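Local coordinates for putative PAS/PAC sensor protein (Nakamurella multipartita DSM 44233, PDB 6HMJ) that is a flavin-binding blue-light receptor of the light-oxygen-voltage type that mediates RNA binding and translational regulation, at residues A[16-21]-A[103-108]; A[252-257]-A[338-343]. All coordinates share one frame; numbering follows the deposited sequence.

Interaction 1: residues A[16-21]-A[103-108]; sequences VLDAGS and VRAVTG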
loop_
_atom_site.group_PDB
_atom_site.type_symbol
_atom_site.label_atom_id
_atom_site.label_comp_id
_atom_site.label_asym_id
_atom_site.label_seq_id
_atom_site.Cartn_x
_atom_site.Cartn_y
_atom_site.Cartn_z
ATOM N N VAL A 16 -19.554 56.761 19.222
ATOM C CA VAL A 16 -18.764 57.828 19.818
ATOM C C VAL A 16 -19.611 58.476 20.904
ATOM O O VAL A 16 -20.795 58.761 20.688
ATOM C CB VAL A 16 -18.312 58.873 18.782
ATOM C CG1 VAL A 16 -17.396 59.903 19.432
ATOM C CG2 VAL A 16 -17.608 58.195 17.617
ATOM N N LEU A 17 -19.007 58.713 22.062
ATOM C CA LEU A 17 -19.720 59.224 23.227
ATOM C C LEU A 17 -19.014 60.489 23.688
ATOM O O LEU A 17 -17.864 60.433 24.135
ATOM C CB LEU A 17 -19.767 58.182 24.345
ATOM C CG LEU A 17 -20.535 58.579 25.606
ATOM C CD1 LEU A 17 -22.025 58.692 25.318
ATOM C CD2 LEU A 17 -20.272 57.574 26.716
ATOM N N ASP A 18 -19.702 61.623 23.582
ATOM C CA ASP A 18 -19.138 62.890 24.028
ATOM C C ASP A 18 -19.084 62.932 25.549
ATOM O O ASP A 18 -20.056 62.589 26.228
ATOM C CB ASP A 18 -19.962 64.057 23.485
ATOM C CG ASP A 18 -19.943 64.125 21.970
ATOM O OD1 ASP A 18 -19.202 63.334 21.347
ATOM O OD2 ASP A 18 -20.663 64.972 21.399
ATOM N N ALA A 19 -17.937 63.353 26.082
ATOM C CA ALA A 19 -17.720 63.313 27.523
ATOM C C ALA A 19 -18.704 64.218 28.256
ATOM O O ALA A 19 -19.507 63.753 29.073
ATOM C CB ALA A 19 -16.277 63.710 27.840
ATOM N N GLY A 20 -18.662 65.520 27.967
ATOM C CA GLY A 20 -19.448 66.465 28.743
ATOM C C GLY A 20 -20.946 66.287 28.577
ATOM O O GLY A 20 -21.697 66.360 29.553
ATOM N N SER A 21 -21.403 66.052 27.348
ATOM C CA SER A 21 -22.828 65.991 27.052
ATOM C C SER A 21 -23.387 64.575 27.053
ATOM O O SER A 21 -24.609 64.411 26.969
ATOM C CB SER A 21 -23.113 66.637 25.690
ATOM O OG SER A 21 -22.434 65.950 24.651
ATOM N N VAL A 103 -10.250 63.959 28.064
ATOM C CA VAL A 103 -11.043 63.074 27.217
ATOM C C VAL A 103 -12.180 63.882 26.608
ATOM O O VAL A 103 -13.046 64.401 27.322
ATOM C CB VAL A 103 -11.579 61.867 28.001
ATOM C CG1 VAL A 103 -12.516 62.309 29.127
ATOM C CG2 VAL A 103 -12.282 60.903 27.054
ATOM N N ARG A 104 -12.162 64.023 25.291
ATOM C CA ARG A 104 -13.209 64.762 24.596
ATOM C C ARG A 104 -14.386 63.837 24.311
ATOM O O ARG A 104 -15.546 64.237 24.456
ATOM C CB ARG A 104 -12.611 65.393 23.339
ATOM C CG ARG A 104 -13.439 66.460 22.651
ATOM C CD ARG A 104 -12.522 67.145 21.646
ATOM N NE ARG A 104 -13.137 68.206 20.859
ATOM C CZ ARG A 104 -12.466 68.943 19.978
ATOM N NH1 ARG A 104 -11.170 68.728 19.788
ATOM N NH2 ARG A 104 -13.077 69.904 19.297
ATOM N N ALA A 105 -14.096 62.600 23.915
ATOM C CA ALA A 105 -15.111 61.589 23.651
ATOM C C ALA A 105 -14.418 60.231 23.671
ATOM O O ALA A 105 -13.188 60.141 23.640
ATOM C CB ALA A 105 -15.829 61.832 22.321
ATOM N N VAL A 106 -15.223 59.174 23.724
ATOM C CA VAL A 106 -14.729 57.803 23.683
ATOM C C VAL A 106 -15.305 57.125 22.450
ATOM O O VAL A 106 -16.525 57.128 22.244
ATOM C CB VAL A 106 -15.089 57.013 24.954
ATOM C CG1 VAL A 106 -14.871 55.519 24.735
ATOM C CG2 VAL A 106 -14.246 57.484 26.123
ATOM N N THR A 107 -14.428 56.540 21.639
ATOM C CA THR A 107 -14.845 55.742 20.496
ATOM C C THR A 107 -14.921 54.284 20.924
ATOM O O THR A 107 -13.957 53.738 21.472
ATOM C CB THR A 107 -13.872 55.899 19.327
ATOM O OG1 THR A 107 -13.678 57.289 19.036
ATOM C CG2 THR A 107 -14.411 55.204 18.089
ATOM N N GLY A 108 -16.067 53.663 20.675
ATOM C CA GLY A 108 -16.282 52.266 20.993
ATOM C C GLY A 108 -16.433 51.453 19.723
ATOM O O GLY A 108 -16.953 51.939 18.717
#

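Interaction 2: residues A[252-257]-A[338-343]; sequences ADVTAP and GRVTHY. With FMN (flavin mononucleotide), chain E.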
loop_
_atom_site.group_PDB
_atom_site.type_symbol
_atom_site.label_atom_id
_atom_site.label_comp_id
_atom_site.label_asym_id
_atom_site.label_seq_id
_atom_site.Cartn_x
_atom_site.Cartn_y
_atom_site.Cartn_z
ATOM N N ALA A 252 19.389 -41.808 -4.842
ATOM C CA ALA A 252 20.253 -42.306 -3.785
ATOM C C ALA A 252 20.243 -43.827 -3.817
ATOM O O ALA A 252 19.201 -44.447 -4.056
ATOM C CB ALA A 252 19.800 -41.806 -2.412
ATOM N N ASP A 253 21.407 -44.419 -3.576
ATOM C CA ASP A 253 21.573 -45.870 -3.547
ATOM C C ASP A 253 21.462 -46.339 -2.101
ATOM O O ASP A 253 22.402 -46.196 -1.315
ATOM C CB ASP A 253 22.911 -46.267 -4.165
ATOM C CG ASP A 253 23.104 -47.766 -4.230
ATOM O OD1 ASP A 253 22.265 -48.501 -3.673
ATOM O OD2 ASP A 253 24.096 -48.210 -4.845
ATOM N N VAL A 254 20.305 -46.912 -1.748
ATOM C CA VAL A 254 20.088 -47.384 -0.382
ATOM C C VAL A 254 20.704 -48.751 -0.144
ATOM O O VAL A 254 20.562 -49.301 0.957
ATOM C CB VAL A 254 18.586 -47.419 -0.032
ATOM C CG1 VAL A 254 18.022 -46.000 -0.001
ATOM C CG2 VAL A 254 17.813 -48.282 -1.019
ATOM N N THR A 255 21.375 -49.322 -1.146
ATOM C CA THR A 255 22.171 -50.526 -0.956
ATOM C C THR A 255 23.576 -50.211 -0.463
ATOM O O THR A 255 24.248 -51.099 0.071
ATOM C CB THR A 255 22.251 -51.307 -2.277
ATOM O OG1 THR A 255 20.990 -51.937 -2.541
ATOM C CG2 THR A 255 23.351 -52.365 -2.244
ATOM N N ALA A 256 24.029 -48.970 -0.624
ATOM C CA ALA A 256 25.349 -48.540 -0.197
ATOM C C ALA A 256 25.298 -47.917 1.191
ATOM O O ALA A 256 24.243 -47.462 1.646
ATOM C CB ALA A 256 25.915 -47.539 -1.203
ATOM N N PRO A 257 26.430 -47.869 1.895
ATOM C CA PRO A 257 26.418 -47.345 3.269
ATOM C C PRO A 257 26.095 -45.858 3.302
ATOM O O PRO A 257 26.687 -45.062 2.570
ATOM C CB PRO A 257 27.837 -47.632 3.777
ATOM C CG PRO A 257 28.669 -47.798 2.553
ATOM C CD PRO A 257 27.766 -48.343 1.488
ATOM N N GLY A 338 11.813 -57.360 -6.198
ATOM C CA GLY A 338 11.019 -56.596 -5.260
ATOM C C GLY A 338 11.814 -55.871 -4.200
ATOM O O GLY A 338 11.214 -55.317 -3.272
ATOM N N ARG A 339 13.139 -55.858 -4.306
ATOM C CA ARG A 339 14.005 -55.217 -3.328
ATOM C C ARG A 339 14.155 -53.737 -3.651
ATOM O O ARG A 339 14.415 -53.373 -4.802
ATOM C CB ARG A 339 15.376 -55.896 -3.333
ATOM C CG ARG A 339 16.420 -55.282 -2.412
ATOM C CD ARG A 339 17.810 -55.726 -2.839
ATOM N NE ARG A 339 18.857 -55.271 -1.932
ATOM C CZ ARG A 339 20.157 -55.318 -2.209
ATOM N NH1 ARG A 339 20.575 -55.791 -3.375
ATOM N NH2 ARG A 339 21.040 -54.884 -1.321
ATOM N N VAL A 340 13.998 -52.892 -2.635
ATOM C CA VAL A 340 14.230 -51.460 -2.803
ATOM C C VAL A 340 15.736 -51.242 -2.889
ATOM O O VAL A 340 16.451 -51.396 -1.895
ATOM C CB VAL A 340 13.618 -50.648 -1.657
ATOM C CG1 VAL A 340 13.876 -49.161 -1.869
ATOM C CG2 VAL A 340 12.126 -50.916 -1.543
ATOM N N THR A 341 16.220 -50.883 -4.072
ATOM C CA THR A 341 17.641 -50.639 -4.275
ATOM C C THR A 341 17.991 -49.157 -4.328
ATOM O O THR A 341 19.085 -48.782 -3.896
ATOM C CB THR A 341 18.125 -51.344 -5.549
ATOM O OG1 THR A 341 17.633 -50.667 -6.708
ATOM C CG2 THR A 341 17.645 -52.779 -5.583
ATOM N N HIS A 342 17.094 -48.304 -4.826
ATOM C CA HIS A 342 17.326 -46.866 -4.863
ATOM C C HIS A 342 16.086 -46.118 -4.377
ATOM O O HIS A 342 15.018 -46.698 -4.159
ATOM C CB HIS A 342 17.686 -46.362 -6.272
ATOM C CG HIS A 342 18.979 -46.896 -6.803
ATOM N ND1 HIS A 342 19.132 -48.198 -7.226
ATOM C CD2 HIS A 342 20.183 -46.299 -6.983
ATOM C CE1 HIS A 342 20.369 -48.380 -7.649
ATOM N NE2 HIS A 342 21.028 -47.243 -7.510
ATOM N N TYR A 343 16.261 -44.809 -4.197
ATOM C CA TYR A 343 15.182 -43.871 -3.921
ATOM C C TYR A 343 15.375 -42.661 -4.821
ATOM O O TYR A 343 16.508 -42.223 -5.044
ATOM C CB TYR A 343 15.169 -43.418 -2.449
ATOM C CG TYR A 343 14.077 -44.036 -1.596
ATOM C CD1 TYR A 343 14.278 -45.245 -0.944
ATOM C CD2 TYR A 343 12.854 -43.402 -1.433
ATOM C CE1 TYR A 343 13.289 -45.807 -0.161
ATOM C CE2 TYR A 343 11.859 -43.956 -0.652
ATOM C CZ TYR A 343 12.084 -45.160 -0.017
ATOM O OH TYR A 343 11.102 -45.726 0.762
HETATM N N1 FMN E . 16.764 -34.406 3.219
HETATM C C2 FMN E . 16.732 -33.057 3.150
HETATM O O2 FMN E . 16.751 -32.395 4.210
HETATM N N3 FMN E . 16.679 -32.394 1.982
HETATM C C4 FMN E . 16.653 -33.016 0.800
HETATM O O4 FMN E . 16.604 -32.365 -0.265
HETATM C C4A FMN E . 16.686 -34.493 0.786
HETATM N N5 FMN E . 16.665 -35.197 -0.362
HETATM C C5A FMN E . 16.696 -36.549 -0.338
HETATM C C6 FMN E . 16.668 -37.243 -1.544
HETATM C C7 FMN E . 16.702 -38.630 -1.556
HETATM C C7M FMN E . 16.675 -39.361 -2.871
HETATM C C8 FMN E . 16.760 -39.375 -0.270
HETATM C C8M FMN E . 16.792 -40.880 -0.236
HETATM C C9 FMN E . 16.782 -38.686 0.933
HETATM C C9A FMN E . 16.753 -37.294 0.956
HETATM N N10 FMN E . 16.778 -36.562 2.172
HETATM C C10 FMN E . 16.741 -35.162 2.102
HETATM C "C1'" FMN E . 16.820 -37.183 3.500
HETATM C "C2'" FMN E . 18.246 -37.272 4.006
HETATM O "O2'" FMN E . 19.151 -37.540 2.933
HETATM C "C3'" FMN E . 18.335 -38.382 5.035
HETATM O "O3'" FMN E . 17.933 -39.616 4.422
HETATM C "C4'" FMN E . 17.450 -38.147 6.250
HETATM O "O4'" FMN E . 17.787 -36.910 6.877
HETATM C "C5'" FMN E . 17.660 -39.340 7.171
HETATM O "O5'" FMN E . 17.922 -38.939 8.509
HETATM P P FMN E . 19.431 -38.974 9.055
HETATM O O1P FMN E . 19.272 -38.466 10.465
HETATM O O2P FMN E . 19.822 -40.428 8.938
HETATM O O3P FMN E . 20.212 -38.091 8.112
HETATM O O HOH W 1 23.620 -47.292 -7.366
#

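Interaction 1: residues A[16-21]-A[103-108]
V16, L17 and D18 pair in antiparallel fashion with T107, V106 and A105, joining the end of strand 11-18 to the start of strand 105-112 in the sheet of the N-terminal PAS region. The short strand axes pass 4.5 Å apart at 165°. L17 and V106 form the hydrogen-bonded pair: L17 N donates to V106 O at 3.0 Å, and V106 N returns a bond to L17 O. The chains stay joined beyond the strand, where A19 N reaches R104 O in a nearly straight bond (171° at the hydrogen). The A19 methyl group rests against the backbone of 103-104, its CB 3.3 Å from V103 O, with V103 CG1 farther along.

The five-stranded order 2-1-5-4-3 is that of a PAS fold, and this contact is its central 1-5 pairing, the place where the first and last strands of the sheet meet. On one face V16 CG1, anti to the backbone N (chi1 -175°), is carried over the A105 methyl, 3.8 Å from its CB; D18 OD1 meets the same CB, also at 3.8 Å, so a valine branch and a carboxylate oxygen both touch the A105 methyl. T107, on this face too, packs on T95 of the second subunit. L17 and V106 turn to the other face, where both side chains meet L64 of helix 54-70, and V106 also lies against C67 and L68.

Interaction 2: residues A[252-257]-A[338-343]
The D253 carboxylate and the H342 imidazole lie stacked with their planes 23° apart, D253 OD1 over one ring face, offset toward the rim. With CG anti to the backbone N (chi1 -177°), D253 places OD1 to take T255 N at 2.8 Å in an Asx turn, while OD2 accepts from a water that also bonds H342 NE2. At the far side of the ring ND1 shares a hydrogen bond of 2.9 Å with T341 OG1, so both ring nitrogens are engaged and its rotation is probably fixed. An alanine at D253 would remove the acceptor of T255 N and is likely to leave the water bridge to H342 broken and the turn less firmly held.

V254 spreads its branches: CG1 meets Y343 CD1 at 3.9 Å and CG2 lies against the T341 carbonyl and, more distantly, V340 CG1. T255 OG1 sits 3.2 Å above the R339 guanidinium plane without bonding to it. A252 and Y343 exchange two backbone bonds, and A252 CB lies 3.8 Å from FMN C8M, beside the dimethyl edge of the flavin.

Strand 323-334 flanks 340-346, with T341 and H342 facing V333 as a classic beta bulge, and V262 of strand 261-264 covers D253 and H342.

How the interactions relate
Both contacts pair a sheet's early strand with its last one, antiparallel, but in separate PAS regions at opposite ends of an elongated chain, their centres 119 Å apart. They share no element and do not touch. Each is partly buried, combining interior positions with exposed ones. Interaction 1 is held mainly by backbone bonds and small apolar groups, with one face on helix 54-70 and one residue packed against the second subunit; it lies away from the flavin. Interaction 2 adds polar side chains, a bridging water and a turn, and its A252-Y343 end borders the FMN pocket. The second subunit also reaches interaction 2, where L233 and I237 of that chain pack on T341 and H342.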